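Local atomic coordinates of porin B (Pseudomonas putida, PDB entry 4GEY), a protein that forms a beta-barrel channel in the outer membrane and probably lets sugars such as glucose cross it. Residues Asn102-Arg107 with Ser117-Val122. The protein carries 2 engineered substitutions. Sequence-based numbering, arbitrary orientation.
Sequences NLSNDR and SSVQEV. With BGC (beta-D-glucopyranose), chain B.
The N-terminal end of helix 103-108 meets the chain leading into the glucose site of this carbohydrate-selective porin, where Asn102, Leu103 and Ser104 face Ser118, Val119 and Gln120. Asn102 is the N-cap, and its two amide atoms do different work. Asn102 OD1 accepts from Ser104 N at 2.8 Å, with the donor well above the carbonyl plane. Asn102 ND2 donates across the contact to Ser118 OG at 3.0 Å. CG of Asn102 lies anti to the backbone N (chi1 -170°), which carries the amide over to that hydroxyl. Ser118 OG also accepts from Gln120 N, closing an ST turn. With an alanine in place of Asn102, Ser104 N would probably lose its capping acceptor, and Ser118 OG its donor from the helix start. Gln120 reaches the helix start from the other segment: its OE1 takes an almost straight bond from Leu103 N (N-H...O angle 171°). The Asn102 and Gln120 side chains run past each other in opposite directions, with amide planes 78° apart. Ser104 OG accepts from Val119 N at 3.1 Å and is also hydrogen-bonded to Gln115. Beside these bonds, Val119 CG2 packs on Leu103 CB at 3.6 Å, and both side chains touch Ala53 of strand 42-57. Helix and loop both belong to the long connection between barrel strands 89-100 and 129-140, and the residues that touch are buried. Farther along the loop, Glu121 O accepts a hydrogen bond from O3 of the glucose. The sugar is also bonded to Arg98, Trp123 and Arg125.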
loop_
_atom_site.group_PDB
_atom_site.type_symbol
_atom_site.label_atom_id
_atom_site.label_comp_id
_atom_site.label_asym_id
_atom_site.label_seq_id
_atom_site.Cartn_x
_atom_site.Cartn_y
_atom_site.Cartn_z
ATOM N N ASN A 102 -4.964 -15.764 -0.328
ATOM C CA ASN A 102 -4.550 -15.014 0.854
ATOM C C ASN A 102 -4.941 -15.707 2.149
ATOM O O ASN A 102 -6.127 -15.935 2.396
ATOM C CB ASN A 102 -5.196 -13.626 0.848
ATOM C CG ASN A 102 -4.627 -12.710 1.923
ATOM O OD1 ASN A 102 -3.990 -13.167 2.877
ATOM N ND2 ASN A 102 -4.827 -11.402 1.753
ATOM N N LEU A 103 -3.946 -15.987 2.992
ATOM C CA LEU A 103 -4.167 -16.557 4.330
ATOM C C LEU A 103 -5.162 -15.770 5.184
ATOM O O LEU A 103 -5.988 -16.367 5.888
ATOM C CB LEU A 103 -2.849 -16.643 5.097
ATOM C CG LEU A 103 -2.476 -17.983 5.727
ATOM C CD1 LEU A 103 -1.866 -17.769 7.110
ATOM C CD2 LEU A 103 -3.645 -18.947 5.765
ATOM N N SER A 104 -5.058 -14.441 5.130
ATOM C CA SER A 104 -5.939 -13.554 5.878
ATOM C C SER A 104 -7.422 -13.879 5.663
ATOM O O SER A 104 -8.223 -13.867 6.604
ATOM C CB SER A 104 -5.668 -12.084 5.526
ATOM O OG SER A 104 -4.531 -11.585 6.204
ATOM N N ASN A 105 -7.791 -14.180 4.426
ATOM C CA ASN A 105 -9.160 -14.584 4.165
ATOM C C ASN A 105 -9.427 -16.022 4.573
ATOM O O ASN A 105 -10.425 -16.321 5.228
ATOM C CB ASN A 105 -9.477 -14.394 2.693
ATOM C CG ASN A 105 -9.411 -12.952 2.284
ATOM O OD1 ASN A 105 -9.803 -12.062 3.046
ATOM N ND2 ASN A 105 -8.896 -12.700 1.091
ATOM N N ASP A 106 -8.508 -16.909 4.204
ATOM C CA ASP A 106 -8.769 -18.335 4.256
ATOM C C ASP A 106 -8.628 -18.954 5.638
ATOM O O ASP A 106 -9.217 -19.995 5.891
ATOM C CB ASP A 106 -7.918 -19.071 3.216
ATOM C CG ASP A 106 -8.317 -18.729 1.793
ATOM O OD1 ASP A 106 -9.478 -18.309 1.602
ATOM O OD2 ASP A 106 -7.483 -18.873 0.866
ATOM N N ARG A 107 -7.868 -18.322 6.535
ATOM C CA ARG A 107 -7.726 -18.838 7.916
ATOM C C ARG A 107 -7.888 -17.797 9.055
ATOM O O ARG A 107 -8.542 -18.074 10.054
ATOM C CB ARG A 107 -6.388 -19.565 8.103
ATOM C CG ARG A 107 -6.222 -20.840 7.307
ATOM C CD ARG A 107 -7.113 -21.996 7.796
ATOM N NE ARG A 107 -7.822 -22.573 6.662
ATOM C CZ ARG A 107 -7.661 -23.811 6.231
ATOM N NH1 ARG A 107 -6.838 -24.626 6.867
ATOM N NH2 ARG A 107 -8.341 -24.241 5.178
ATOM N N SER A 117 -5.764 -5.224 7.769
ATOM C CA SER A 117 -4.491 -5.498 7.127
ATOM C C SER A 117 -4.517 -6.906 6.522
ATOM O O SER A 117 -5.556 -7.569 6.499
ATOM C CB SER A 117 -3.337 -5.362 8.130
ATOM O OG SER A 117 -2.074 -5.456 7.484
ATOM N N SER A 118 -3.369 -7.354 6.032
ATOM C CA SER A 118 -3.277 -8.583 5.263
ATOM C C SER A 118 -1.873 -9.135 5.412
ATOM O O SER A 118 -0.893 -8.379 5.390
ATOM C CB SER A 118 -3.570 -8.309 3.786
ATOM O OG SER A 118 -3.057 -9.345 2.969
ATOM N N VAL A 119 -1.767 -10.448 5.567
ATOM C CA VAL A 119 -0.470 -11.066 5.816
ATOM C C VAL A 119 0.270 -11.358 4.523
ATOM O O VAL A 119 1.377 -11.892 4.534
ATOM C CB VAL A 119 -0.607 -12.350 6.645
ATOM C CG1 VAL A 119 -1.258 -12.020 7.955
ATOM C CG2 VAL A 119 -1.427 -13.395 5.894
ATOM N N GLN A 120 -0.351 -11.002 3.405
ATOM C CA GLN A 120 0.298 -11.142 2.112
ATOM C C GLN A 120 -0.012 -9.910 1.274
ATOM O O GLN A 120 -0.914 -9.950 0.429
ATOM C CB GLN A 120 -0.177 -12.408 1.393
ATOM C CG GLN A 120 0.307 -13.689 2.017
ATOM C CD GLN A 120 -0.542 -14.905 1.621
ATOM O OE1 GLN A 120 -1.498 -15.268 2.325
ATOM N NE2 GLN A 120 -0.192 -15.537 0.498
ATOM N N GLU A 121 0.739 -8.828 1.503
ATOM C CA GLU A 121 0.463 -7.533 0.859
ATOM C C GLU A 121 0.291 -7.657 -0.647
ATOM O O GLU A 121 -0.447 -6.905 -1.249
ATOM C CB GLU A 121 1.566 -6.498 1.150
ATOM C CG GLU A 121 2.966 -6.831 0.586
ATOM C CD GLU A 121 3.166 -6.397 -0.865
ATOM O OE1 GLU A 121 4.193 -6.765 -1.480
ATOM O OE2 GLU A 121 2.315 -5.656 -1.396
ATOM N N VAL A 122 0.977 -8.596 -1.274
ATOM C CA VAL A 122 0.938 -8.614 -2.720
ATOM C C VAL A 122 -0.413 -9.109 -3.279
ATOM O O VAL A 122 -0.702 -8.921 -4.464
ATOM C CB VAL A 122 2.113 -9.393 -3.298
ATOM C CG1 VAL A 122 1.800 -10.888 -3.304
ATOM C CG2 VAL A 122 2.424 -8.879 -4.676
HETATM C C2 BGC B . -2.627 -5.264 -2.544
HETATM C C3 BGC B . -1.548 -4.389 -2.385
HETATM C C4 BGC B . -1.822 -3.068 -2.945
HETATM C C5 BGC B . -3.123 -2.418 -2.381
HETATM C C6 BGC B . -3.544 -1.307 -3.037
HETATM C C1 BGC B . -3.817 -4.790 -1.887
HETATM O O1 BGC B . -4.829 -5.707 -2.106
HETATM O O2 BGC B . -2.257 -6.572 -1.997
HETATM O O3 BGC B . -0.364 -4.988 -3.015
HETATM O O4 BGC B . -0.709 -2.249 -2.726
HETATM O O5 BGC B . -4.194 -3.503 -2.437
HETATM O O6 BGC B . -4.220 -1.433 -4.244
#